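Side-chain contacts in fatty acid CoA ligase (Marinactinospora thermotolerans, PDB 6SQ8), which is a member of the ANL superfamily of AMP-binding enzymes and holds adenosine monophosphate in its ligand pocket: residues Gln300-Ile305 against Gly374-Gly379; Gly323-His328 against Gly382-Asp387; Gly344-Val349 against His391-Leu396. All blocks are in the same frame, centred on the assembly; numbering follows the deposited sequence.

In the fold
All three contacts lie on the same side of the chain's centre, in the run of antiparallel strands beside the ligand pocket. Interaction 1 holds residues of both ligand pockets: segment 300-305 touches both EQ2 and AMP. Its centre is about 15 Å from that of interaction 2 and about 14 Å from that of interaction 3. Interactions 1 and 2 meet through strands 303-308 and 321-325, where Ile-305 O faces Leu-326 N at 2.9 Å. Interactions 1 and 3 meet where Thr-378 OG1 lies 2.7 Å from Val-349 O, and both reach AMP. Interactions 2 and 3, centres about 12 Å apart, lie on adjoining strands: 380-384 of interaction 2 runs between 347-352 and 390-395 of interaction 3.

Interaction 1 (Gln300-Ile305 against Gly374-Gly379); sequences QEAAFI and GWLRTG. With EQ2 (1-ethanoyl-9~{H}-pyrido[3,4-b]indole-3-carboxylic acid), chain F; AMP (adenosine monophosphate), chain G.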
loop_
_atom_site.group_PDB
_atom_site.type_symbol
_atom_site.label_atom_id
_atom_site.label_comp_id
_atom_site.label_asym_id
_atom_site.label_seq_id
_atom_site.Cartn_x
_atom_site.Cartn_y
_atom_site.Cartn_z
ATOM N N GLN A 300 -6.301 -2.768 -2.223
ATOM C CA GLN A 300 -6.985 -1.508 -2.494
ATOM C C GLN A 300 -8.462 -1.685 -2.151
ATOM O O GLN A 300 -9.056 -0.802 -1.540
ATOM C CB GLN A 300 -6.799 -1.078 -3.950
ATOM C CG GLN A 300 -5.459 -0.412 -4.218
ATOM C CD GLN A 300 -5.526 1.095 -4.167
ATOM O OE1 GLN A 300 -5.995 1.734 -3.201
ATOM N NE2 GLN A 300 -5.042 1.672 -5.252
ATOM N N GLU A 301 -9.021 -2.850 -2.504
ATOM C CA GLU A 301 -10.417 -3.137 -2.273
ATOM C C GLU A 301 -10.667 -3.443 -0.781
ATOM O O GLU A 301 -11.684 -3.056 -0.238
ATOM C CB GLU A 301 -10.859 -4.296 -3.160
ATOM C CG GLU A 301 -10.854 -3.982 -4.649
ATOM C CD GLU A 301 -9.540 -4.264 -5.358
ATOM O OE1 GLU A 301 -8.504 -4.270 -4.681
ATOM O OE2 GLU A 301 -9.555 -4.468 -6.587
ATOM N N ALA A 302 -9.733 -4.116 -0.099
ATOM C CA ALA A 302 -9.988 -4.660 1.221
ATOM C C ALA A 302 -9.572 -3.703 2.340
ATOM O O ALA A 302 -9.986 -3.892 3.490
ATOM C CB ALA A 302 -9.247 -5.965 1.371
ATOM N N ALA A 303 -8.701 -2.740 2.027
ATOM C CA ALA A 303 -7.885 -2.075 3.026
ATOM C C ALA A 303 -7.116 -3.124 3.864
ATOM O O ALA A 303 -6.734 -4.176 3.342
ATOM C CB ALA A 303 -8.764 -1.181 3.868
ATOM N N PHE A 304 -6.894 -2.840 5.162
ATOM C CA PHE A 304 -6.120 -3.694 6.052
ATOM C C PHE A 304 -6.789 -5.065 6.230
ATOM O O PHE A 304 -7.994 -5.128 6.489
ATOM C CB PHE A 304 -6.002 -3.037 7.424
ATOM C CG PHE A 304 -5.155 -1.792 7.479
ATOM C CD1 PHE A 304 -3.829 -1.811 7.073
ATOM C CD2 PHE A 304 -5.661 -0.610 7.988
ATOM C CE1 PHE A 304 -3.043 -0.672 7.134
ATOM C CE2 PHE A 304 -4.870 0.524 8.065
ATOM C CZ PHE A 304 -3.561 0.491 7.639
ATOM N N ILE A 305 -5.996 -6.147 6.144
ATOM C CA ILE A 305 -6.504 -7.504 6.360
ATOM C C ILE A 305 -5.780 -8.197 7.522
ATOM O O ILE A 305 -6.427 -8.735 8.425
ATOM C CB ILE A 305 -6.417 -8.341 5.078
ATOM C CG1 ILE A 305 -7.256 -7.734 3.955
ATOM C CG2 ILE A 305 -6.813 -9.784 5.376
ATOM C CD1 ILE A 305 -7.045 -8.425 2.616
ATOM N N GLY A 374 -21.520 -9.604 0.903
ATOM C CA GLY A 374 -20.712 -8.777 1.804
ATOM C C GLY A 374 -19.255 -9.227 1.878
ATOM O O GLY A 374 -18.451 -8.623 2.595
ATOM N N TRP A 375 -18.926 -10.310 1.152
ATOM C CA TRP A 375 -17.574 -10.871 1.068
ATOM C C TRP A 375 -16.871 -10.304 -0.156
ATOM O O TRP A 375 -17.470 -10.206 -1.220
ATOM C CB TRP A 375 -17.605 -12.405 1.018
ATOM C CG TRP A 375 -18.024 -13.023 2.316
ATOM C CD1 TRP A 375 -19.299 -13.259 2.738
ATOM C CD2 TRP A 375 -17.164 -13.450 3.387
ATOM N NE1 TRP A 375 -19.290 -13.797 3.997
ATOM C CE2 TRP A 375 -17.995 -13.943 4.414
ATOM C CE3 TRP A 375 -15.779 -13.483 3.574
ATOM C CZ2 TRP A 375 -17.482 -14.462 5.602
ATOM C CZ3 TRP A 375 -15.277 -13.992 4.748
ATOM C CH2 TRP A 375 -16.116 -14.473 5.749
ATOM N N LEU A 376 -15.598 -9.953 0.024
ATOM C CA LEU A 376 -14.731 -9.443 -1.036
ATOM C C LEU A 376 -13.720 -10.518 -1.447
ATOM O O LEU A 376 -13.096 -11.149 -0.616
ATOM C CB LEU A 376 -14.035 -8.181 -0.524
ATOM C CG LEU A 376 -12.850 -7.702 -1.356
ATOM C CD1 LEU A 376 -13.307 -7.319 -2.735
ATOM C CD2 LEU A 376 -12.171 -6.518 -0.700
ATOM N N ARG A 377 -13.628 -10.739 -2.758
ATOM C CA ARG A 377 -12.620 -11.570 -3.426
ATOM C C ARG A 377 -11.336 -10.735 -3.539
ATOM O O ARG A 377 -11.241 -9.839 -4.363
ATOM C CB ARG A 377 -13.186 -11.963 -4.797
ATOM C CG ARG A 377 -12.460 -13.027 -5.607
ATOM C CD ARG A 377 -13.112 -13.007 -6.991
ATOM N NE ARG A 377 -12.541 -13.878 -8.023
ATOM C CZ ARG A 377 -13.081 -15.024 -8.466
ATOM N NH1 ARG A 377 -14.194 -15.501 -7.935
ATOM N NH2 ARG A 377 -12.487 -15.708 -9.429
ATOM N N THR A 378 -10.350 -11.041 -2.697
ATOM C CA THR A 378 -9.101 -10.300 -2.649
ATOM C C THR A 378 -8.357 -10.404 -3.979
ATOM O O THR A 378 -7.724 -9.452 -4.390
ATOM C CB THR A 378 -8.178 -10.800 -1.536
ATOM O OG1 THR A 378 -7.904 -12.182 -1.785
ATOM C CG2 THR A 378 -8.766 -10.599 -0.153
ATOM N N GLY A 379 -8.419 -11.579 -4.612
ATOM C CA GLY A 379 -7.601 -11.870 -5.795
ATOM C C GLY A 379 -6.349 -12.673 -5.458
ATOM O O GLY A 379 -5.568 -13.002 -6.338
HETATM C C1 EQ2 F . -1.704 -2.579 4.839
HETATM C C2 EQ2 F . -1.187 -2.660 3.445
HETATM O O1 EQ2 F . -0.058 -3.075 3.253
HETATM C C3 EQ2 F . -2.039 -2.179 2.300
HETATM N N1 EQ2 F . -1.684 -2.588 1.075
HETATM C C4 EQ2 F . -2.380 -2.181 0.002
HETATM C C5 EQ2 F . -1.901 -2.643 -1.357
HETATM O O2 EQ2 F . -0.927 -3.424 -1.405
HETATM O O3 EQ2 F . -2.502 -2.159 -2.332
HETATM C C6 EQ2 F . -3.475 -1.331 0.100
HETATM C C7 EQ2 F . -3.869 -0.894 1.351
HETATM C C8 EQ2 F . -4.927 -0.051 1.840
HETATM C C9 EQ2 F . -5.967 0.663 1.248
HETATM C C10 EQ2 F . -6.825 1.382 2.051
HETATM C C11 EQ2 F . -6.665 1.406 3.434
HETATM C C12 EQ2 F . -5.659 0.703 4.054
HETATM C C13 EQ2 F . -4.792 -0.021 3.239
HETATM N N2 EQ2 F . -3.706 -0.795 3.600
HETATM C C14 EQ2 F . -3.141 -1.327 2.477
HETATM P P AMP G . -3.405 -3.952 -5.066
HETATM O O1P AMP G . -4.089 -3.174 -3.979
HETATM O O2P AMP G . -4.350 -4.764 -5.963
HETATM O O3P AMP G . -2.424 -3.075 -5.812
HETATM O "O5'" AMP G . -2.482 -5.016 -4.225
HETATM C "C5'" AMP G . -2.947 -6.175 -3.505
HETATM C "C4'" AMP G . -2.018 -7.375 -3.662
HETATM O "O4'" AMP G . -0.685 -7.106 -3.252
HETATM C "C3'" AMP G . -2.437 -8.523 -2.789
HETATM O "O3'" AMP G . -3.291 -9.296 -3.584
HETATM C "C2'" AMP G . -1.170 -9.265 -2.372
HETATM O "O2'" AMP G . -0.784 -10.418 -3.156
HETATM C "C1'" AMP G . -0.107 -8.187 -2.503
HETATM N N9 AMP G . 0.309 -7.766 -1.139
HETATM C C8 AMP G . 0.016 -6.611 -0.496
HETATM N N7 AMP G . 0.580 -6.600 0.742
HETATM C C5 AMP G . 1.239 -7.771 0.895
HETATM C C6 AMP G . 2.044 -8.423 1.957
HETATM N N6 AMP G . 2.283 -7.811 3.122
HETATM N N1 AMP G . 2.542 -9.646 1.699
HETATM C C2 AMP G . 2.313 -10.277 0.513
HETATM N N3 AMP G . 1.585 -9.759 -0.502
HETATM C C4 AMP G . 1.048 -8.532 -0.358
#
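Behind the ligand pocket of this AMP-binding enzyme, the turn between strands 293-299 and 303-308 rests through Glu-301 and Ala-302 on Leu-376 of strand 375-378, and Ile-305 meets Thr-378, two residues on from Leu-376. Leu-376 does most of the touching. Its chi1 of 166° turns CG away from the backbone N, and CD2 lies against the peptide link between its two partners, 3.4 Å from Glu-301 C and 3.5 Å from Ala-302 CA. The same methyl packs on Ala-302 CB at 3.6 Å, while the other branch, CD1, lies 3.9 Å from Glu-301 CB. The stem of Glu-301 therefore takes part in an apolar contact; its chain bends at chi2 (89°), and carboxylate OE2 is hydrogen-bonded to Tyr-360 OH. Ile-305 CD1 meets Thr-378 CG2 at 3.9 Å, the two side chains crossing obliquely. The Thr-378 hydroxyl, OG1, is hydrogen-bonded to both Val-349 O and Asp-380 N, which probably holds its rotation and turns the methyl to Ile-305. No hydrogen bond links the two segments, which join by buried van der Waals packing. Gln-300, Ala-303 and Phe-304 line the ligand pockets. Gln-300 N donates to AMP O1P at 2.9 Å with a bent N-H...O angle of 137°. Ala-303 CB, which points away from strand 375-378, lies 3.4 Å from EQ2 C11, and Phe-304 sets one ring face against EQ2, with C12 4.0 Å above the ring centre. The packing sets side by side two sequence motifs of the ANL fold, the Tyr-Gly-Thr-Gln-Glu run ending at Glu-301 and the Thr-Gly-Asp run beginning at Thr-378, whose Asp-380 is hydrogen-bonded to AMP.

Interaction 2 (Gly323-His328 against Gly382-Asp387); sequences GRPLPH and GTFDED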
loop_
_atom_site.group_PDB
_atom_site.type_symbol
_atom_site.label_atom_id
_atom_site.label_comp_id
_atom_site.label_asym_id
_atom_site.label_seq_id
_atom_site.Cartn_x
_atom_site.Cartn_y
_atom_site.Cartn_z
ATOM N N GLY A 323 0.197 -13.128 8.497
ATOM C CA GLY A 323 -0.089 -13.095 9.911
ATOM C C GLY A 323 -1.514 -13.500 10.203
ATOM O O GLY A 323 -2.195 -14.076 9.361
ATOM N N ARG A 324 -1.950 -13.186 11.429
ATOM C CA ARG A 324 -3.321 -13.372 11.842
ATOM C C ARG A 324 -4.160 -12.238 11.261
ATOM O O ARG A 324 -3.693 -11.115 11.167
ATOM C CB ARG A 324 -3.418 -13.417 13.368
ATOM C CG ARG A 324 -3.011 -14.751 13.985
ATOM C CD ARG A 324 -3.670 -14.992 15.330
ATOM N NE ARG A 324 -3.182 -16.216 15.950
ATOM C CZ ARG A 324 -2.058 -16.299 16.663
ATOM N NH1 ARG A 324 -1.263 -15.246 16.786
ATOM N NH2 ARG A 324 -1.709 -17.443 17.230
ATOM N N PRO A 325 -5.415 -12.491 10.833
ATOM C CA PRO A 325 -6.315 -11.410 10.437
ATOM C C PRO A 325 -6.496 -10.418 11.593
ATOM O O PRO A 325 -6.444 -10.803 12.755
ATOM C CB PRO A 325 -7.643 -12.113 10.138
ATOM C CG PRO A 325 -7.232 -13.528 9.804
ATOM C CD PRO A 325 -6.048 -13.812 10.716
ATOM N N LEU A 326 -6.704 -9.151 11.247
ATOM C CA LEU A 326 -6.934 -8.119 12.223
ATOM C C LEU A 326 -8.295 -8.320 12.893
ATOM O O LEU A 326 -9.131 -9.082 12.405
ATOM C CB LEU A 326 -6.840 -6.764 11.516
ATOM C CG LEU A 326 -5.457 -6.399 10.990
ATOM C CD1 LEU A 326 -5.483 -5.035 10.340
ATOM C CD2 LEU A 326 -4.428 -6.412 12.109
ATOM N N PRO A 327 -8.540 -7.669 14.053
ATOM C CA PRO A 327 -9.855 -7.681 14.684
ATOM C C PRO A 327 -10.933 -7.170 13.715
ATOM O O PRO A 327 -10.731 -6.133 13.062
ATOM C CB PRO A 327 -9.703 -6.735 15.885
ATOM C CG PRO A 327 -8.221 -6.693 16.170
ATOM C CD PRO A 327 -7.561 -6.883 14.822
ATOM N N HIS A 328 -12.025 -7.934 13.622
ATOM C CA HIS A 328 -13.234 -7.636 12.851
ATOM C C HIS A 328 -13.037 -8.047 11.391
ATOM O O HIS A 328 -13.931 -7.793 10.564
ATOM C CB HIS A 328 -13.698 -6.166 12.985
ATOM C CG HIS A 328 -13.715 -5.670 14.397
ATOM N ND1 HIS A 328 -14.638 -6.113 15.323
ATOM C CD2 HIS A 328 -12.936 -4.779 15.053
ATOM C CE1 HIS A 328 -14.430 -5.504 16.482
ATOM N NE2 HIS A 328 -13.380 -4.703 16.349
ATOM N N GLY A 382 -4.308 -18.656 -0.993
ATOM C CA GLY A 382 -3.523 -18.984 0.193
ATOM C C GLY A 382 -4.196 -19.994 1.106
ATOM O O GLY A 382 -5.126 -20.689 0.711
ATOM N N THR A 383 -3.682 -20.082 2.334
ATOM C CA THR A 383 -4.147 -21.039 3.294
ATOM C C THR A 383 -3.701 -20.642 4.709
ATOM O O THR A 383 -2.732 -19.895 4.882
ATOM C CB THR A 383 -3.625 -22.439 2.950
ATOM O OG1 THR A 383 -4.338 -23.371 3.759
ATOM C CG2 THR A 383 -2.143 -22.611 3.204
ATOM N N PHE A 384 -4.402 -21.196 5.700
ATOM C CA PHE A 384 -4.108 -21.008 7.105
ATOM C C PHE A 384 -3.305 -22.201 7.628
ATOM O O PHE A 384 -3.515 -23.341 7.191
ATOM C CB PHE A 384 -5.394 -20.867 7.923
ATOM C CG PHE A 384 -6.089 -19.534 7.792
ATOM C CD1 PHE A 384 -5.765 -18.481 8.636
ATOM C CD2 PHE A 384 -7.075 -19.335 6.831
ATOM C CE1 PHE A 384 -6.400 -17.255 8.505
ATOM C CE2 PHE A 384 -7.701 -18.105 6.705
ATOM C CZ PHE A 384 -7.357 -17.064 7.532
ATOM N N ASP A 385 -2.411 -21.921 8.591
ATOM C CA ASP A 385 -1.616 -22.941 9.245
ATOM C C ASP A 385 -2.353 -23.377 10.520
ATOM O O ASP A 385 -3.438 -22.897 10.797
ATOM C CB ASP A 385 -0.182 -22.438 9.440
ATOM C CG ASP A 385 -0.016 -21.302 10.431
ATOM O OD1 ASP A 385 -0.912 -21.108 11.235
ATOM O OD2 ASP A 385 1.021 -20.632 10.392
ATOM N N GLU A 386 -1.749 -24.297 11.282
ATOM C CA GLU A 386 -2.312 -24.842 12.528
ATOM C C GLU A 386 -2.596 -23.738 13.562
ATOM O O GLU A 386 -3.501 -23.904 14.362
ATOM C CB GLU A 386 -1.348 -25.861 13.139
ATOM C CG GLU A 386 -1.280 -27.182 12.393
ATOM C CD GLU A 386 -0.471 -28.226 13.158
ATOM O OE1 GLU A 386 0.617 -27.860 13.708
ATOM O OE2 GLU A 386 -0.948 -29.395 13.236
ATOM N N ASP A 387 -1.834 -22.636 13.558
ATOM C CA ASP A 387 -1.963 -21.578 14.582
ATOM C C ASP A 387 -2.797 -20.390 14.081
ATOM O O ASP A 387 -2.883 -19.383 14.762
ATOM C CB ASP A 387 -0.590 -21.085 15.044
ATOM C CG ASP A 387 0.197 -22.088 15.883
ATOM O OD1 ASP A 387 -0.400 -23.127 16.299
ATOM O OD2 ASP A 387 1.422 -21.839 16.097
#
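Arg-324 and Pro-325, at the end of strand 321-325, meet the hairpin formed by strands 380-384 and 390-395 through Asp-387 in its connecting loop and Phe-384 in its first strand. It is a surface contact within the antiparallel strands of this ANL-family enzyme. Just ahead of it, Gly-323 is backbone-bonded to Leu-390, which ties the strand to the second arm of the same hairpin. At Arg-324 the chain turns a corner. This side chain has CG anti to the carbonyl carbon (chi1 -79°) and runs extended from CG to NE, long enough to reach the hairpin loop. Its guanidinium shares one acceptor: NE and NH2 each make a weak, bent hydrogen bond to the backbone Asp-387 O, and the NH2 distance is 3.4 Å. The carbonyl oxygen comes in obliquely to the guanidinium plane. The carboxylate of Asp-387 takes no direct part, since its OD2 stays 5.5 Å from Arg-324 NH2; the opposite charges may still attract at that range. Pro-325 follows with an apolar contact. Its CG lies 4.0 Å from Phe-384 CE1, at the edge of the aromatic ring and near its plane, with CD of the same proline 4.1 Å from CE1. Val-331 of strand 330-334 touches both Pro-325 and Phe-384, and Ile-333 also touches the phenylalanine. Beyond the proline the chain leaves the hairpin, and Leu-326 packs on helix 175-189. The loop that presents Asp-387 is shaped by an Asx turn, in which Asp-385 OD1 accepts from Asp-387 N at 2.9 Å (N-H...O angle 133°) and is met 44° out of the carboxylate plane; OD1 also binds His-389 N.

Interaction 3 (Gly344-Val349 against His391-Leu396); sequences GAVGEV and HLTDRL. With AMP (adenosine monophosphate), chain G.
Leu-396, Val-346 and Glu-348 carry most of this contact, which brings together strands 347-352 and 390-395, both antiparallel neighbours of strand 380-384 in the ANL fold. A classic beta bulge, with Thr-393 and Asp-394 both facing Val-381, interrupts the second strand at the level of the contact. In Leu-396, just past the bulge, a chi1 of -168° swings CG opposite the backbone N and lays the CD2 methyl beside the carboxylate of Glu-348, 3.8 Å from OE1 and 3.9 Å from CD. Glu-348 gets there with a chain extended beyond CG. The approach is by contact alone, a methyl against a carboxylate; Glu-348 OE1 also makes a long, weak ion pair with Arg-377 NE, outside the two segments. Val-346 and Thr-393 instead reach toward each other tip to tip, with Val-346 CG1 3.7 Å from Thr-393 OG1. The threonine hydroxyl met by this branch of the valine also has a weak hydrogen bond with Val-381 O on the strand between. Tyr-408 touches both of these side chains, and Val-381 touches both Val-346 and Leu-396. No hydrogen bond passes directly between the two segments. Deeper in, Val-349 and Leu-392 cross at about a right angle, Val-349 CG2 lying 4.1 Å from Leu-392 CD2; Val-331 and Ile-333 of strand 330-334 cover the valine. The strand 390-395 also faces the nucleotide, and Arg-395 belongs to the AMP pocket, although its modelled approach to the ribose is too close to be trusted. The second branch of Leu-392 reaches the base itself, its CD1 methyl standing 4.0 Å from AMP N3 and 4.1 Å from AMP C2.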
loop_
_atom_site.group_PDB
_atom_site.type_symbol
_atom_site.label_atom_id
_atom_site.label_comp_id
_atom_site.label_asym_id
_atom_site.label_seq_id
_atom_site.Cartn_x
_atom_site.Cartn_y
_atom_site.Cartn_z
ATOM N N GLY A 344 -5.626 -25.593 6.105
ATOM C CA GLY A 344 -4.528 -26.279 5.426
ATOM C C GLY A 344 -4.722 -26.324 3.919
ATOM O O GLY A 344 -3.750 -26.394 3.170
ATOM N N ALA A 345 -5.978 -26.268 3.464
ATOM C CA ALA A 345 -6.293 -26.324 2.037
ATOM C C ALA A 345 -5.976 -24.978 1.378
ATOM O O ALA A 345 -6.060 -23.944 2.020
ATOM C CB ALA A 345 -7.742 -26.697 1.874
ATOM N N VAL A 346 -5.625 -25.011 0.089
ATOM C CA VAL A 346 -5.296 -23.796 -0.641
ATOM C C VAL A 346 -6.476 -23.424 -1.537
ATOM O O VAL A 346 -7.011 -24.275 -2.246
ATOM C CB VAL A 346 -3.992 -23.940 -1.447
ATOM C CG1 VAL A 346 -3.638 -22.670 -2.227
ATOM C CG2 VAL A 346 -2.843 -24.344 -0.530
ATOM N N GLY A 347 -6.857 -22.144 -1.476
ATOM C CA GLY A 347 -7.947 -21.573 -2.262
ATOM C C GLY A 347 -7.917 -20.049 -2.233
ATOM O O GLY A 347 -6.954 -19.460 -1.721
ATOM N N GLU A 348 -8.973 -19.428 -2.783
ATOM C CA GLU A 348 -9.095 -17.983 -2.885
ATOM C C GLU A 348 -9.418 -17.387 -1.517
ATOM O O GLU A 348 -10.281 -17.885 -0.806
ATOM C CB GLU A 348 -10.213 -17.569 -3.833
ATOM C CG GLU A 348 -9.981 -17.946 -5.273
ATOM C CD GLU A 348 -11.126 -17.531 -6.180
ATOM O OE1 GLU A 348 -11.447 -16.326 -6.189
ATOM O OE2 GLU A 348 -11.700 -18.416 -6.845
ATOM N N VAL A 349 -8.719 -16.295 -1.186
ATOM C CA VAL A 349 -8.892 -15.571 0.055
ATOM C C VAL A 349 -10.052 -14.587 -0.131
ATOM O O VAL A 349 -10.026 -13.740 -1.028
ATOM C CB VAL A 349 -7.582 -14.862 0.446
ATOM C CG1 VAL A 349 -7.737 -14.017 1.698
ATOM C CG2 VAL A 349 -6.431 -15.858 0.596
ATOM N N HIS A 391 -1.199 -17.691 5.050
ATOM C CA HIS A 391 -0.065 -17.784 4.150
ATOM C C HIS A 391 -0.561 -17.602 2.708
ATOM O O HIS A 391 -1.422 -18.350 2.244
ATOM C CB HIS A 391 0.610 -19.148 4.289
ATOM C CG HIS A 391 1.424 -19.336 5.523
ATOM N ND1 HIS A 391 0.862 -19.652 6.750
ATOM C CD2 HIS A 391 2.761 -19.347 5.711
ATOM C CE1 HIS A 391 1.822 -19.824 7.641
ATOM N NE2 HIS A 391 2.997 -19.633 7.028
ATOM N N LEU A 392 0.011 -16.637 1.985
ATOM C CA LEU A 392 -0.354 -16.418 0.607
ATOM C C LEU A 392 0.597 -17.204 -0.295
ATOM O O LEU A 392 1.798 -17.001 -0.218
ATOM C CB LEU A 392 -0.256 -14.929 0.276
ATOM C CG LEU A 392 -1.181 -14.015 1.091
ATOM C CD1 LEU A 392 -1.047 -12.566 0.643
ATOM C CD2 LEU A 392 -2.641 -14.460 1.031
ATOM N N THR A 393 0.033 -18.025 -1.198
ATOM C CA THR A 393 0.803 -18.791 -2.146
ATOM C C THR A 393 0.886 -18.099 -3.509
ATOM O O THR A 393 1.801 -18.413 -4.276
ATOM C CB THR A 393 0.227 -20.201 -2.300
ATOM O OG1 THR A 393 -1.064 -20.104 -2.915
ATOM C CG2 THR A 393 0.193 -20.937 -0.978
ATOM N N ASP A 394 -0.042 -17.186 -3.812
ATOM C CA ASP A 394 -0.040 -16.529 -5.121
ATOM C C ASP A 394 -1.172 -15.502 -5.264
ATOM O O ASP A 394 -2.232 -15.613 -4.687
ATOM C CB ASP A 394 -0.226 -17.538 -6.262
ATOM C CG ASP A 394 0.951 -17.655 -7.217
ATOM O OD1 ASP A 394 1.677 -16.655 -7.383
ATOM O OD2 ASP A 394 1.122 -18.742 -7.792
ATOM N N ARG A 395 -0.917 -14.513 -6.110
ATOM C CA ARG A 395 -1.948 -13.785 -6.854
ATOM C C ARG A 395 -2.623 -14.798 -7.799
ATOM O O ARG A 395 -1.957 -15.622 -8.396
ATOM C CB ARG A 395 -1.213 -12.650 -7.581
ATOM C CG ARG A 395 -1.960 -11.345 -7.791
ATOM C CD ARG A 395 -2.842 -10.845 -6.663
ATOM N NE ARG A 395 -3.837 -9.943 -7.235
ATOM C CZ ARG A 395 -4.652 -9.162 -6.532
ATOM N NH1 ARG A 395 -4.682 -9.261 -5.216
ATOM N NH2 ARG A 395 -5.433 -8.286 -7.141
ATOM N N LEU A 396 -3.944 -14.734 -7.921
ATOM C CA LEU A 396 -4.733 -15.707 -8.709
ATOM C C LEU A 396 -4.272 -15.745 -10.182
ATOM O O LEU A 396 -4.236 -16.794 -10.796
ATOM C CB LEU A 396 -6.205 -15.297 -8.592
ATOM C CG LEU A 396 -7.253 -16.299 -9.078
ATOM C CD1 LEU A 396 -7.002 -17.690 -8.533
ATOM C CD2 LEU A 396 -8.660 -15.853 -8.678
HETATM P P AMP G . -3.405 -3.952 -5.066
HETATM O O1P AMP G . -4.089 -3.174 -3.979
HETATM O O2P AMP G . -4.350 -4.764 -5.963
HETATM O O3P AMP G . -2.424 -3.075 -5.812
HETATM O "O5'" AMP G . -2.482 -5.016 -4.225
HETATM C "C5'" AMP G . -2.947 -6.175 -3.505
HETATM C "C4'" AMP G . -2.018 -7.375 -3.662
HETATM O "O4'" AMP G . -0.685 -7.106 -3.252
HETATM C "C3'" AMP G . -2.437 -8.523 -2.789
HETATM O "O3'" AMP G . -3.291 -9.296 -3.584
HETATM C "C2'" AMP G . -1.170 -9.265 -2.372
HETATM O "O2'" AMP G . -0.784 -10.418 -3.156
HETATM C "C1'" AMP G . -0.107 -8.187 -2.503
HETATM N N9 AMP G . 0.309 -7.766 -1.139
HETATM C C8 AMP G . 0.016 -6.611 -0.496
HETATM N N7 AMP G . 0.580 -6.600 0.742
HETATM C C5 AMP G . 1.239 -7.771 0.895
HETATM C C6 AMP G . 2.044 -8.423 1.957
HETATM N N6 AMP G . 2.283 -7.811 3.122
HETATM N N1 AMP G . 2.542 -9.646 1.699
HETATM C C2 AMP G . 2.313 -10.277 0.513
HETATM N N3 AMP G . 1.585 -9.759 -0.502
HETATM C C4 AMP G . 1.048 -8.532 -0.358
#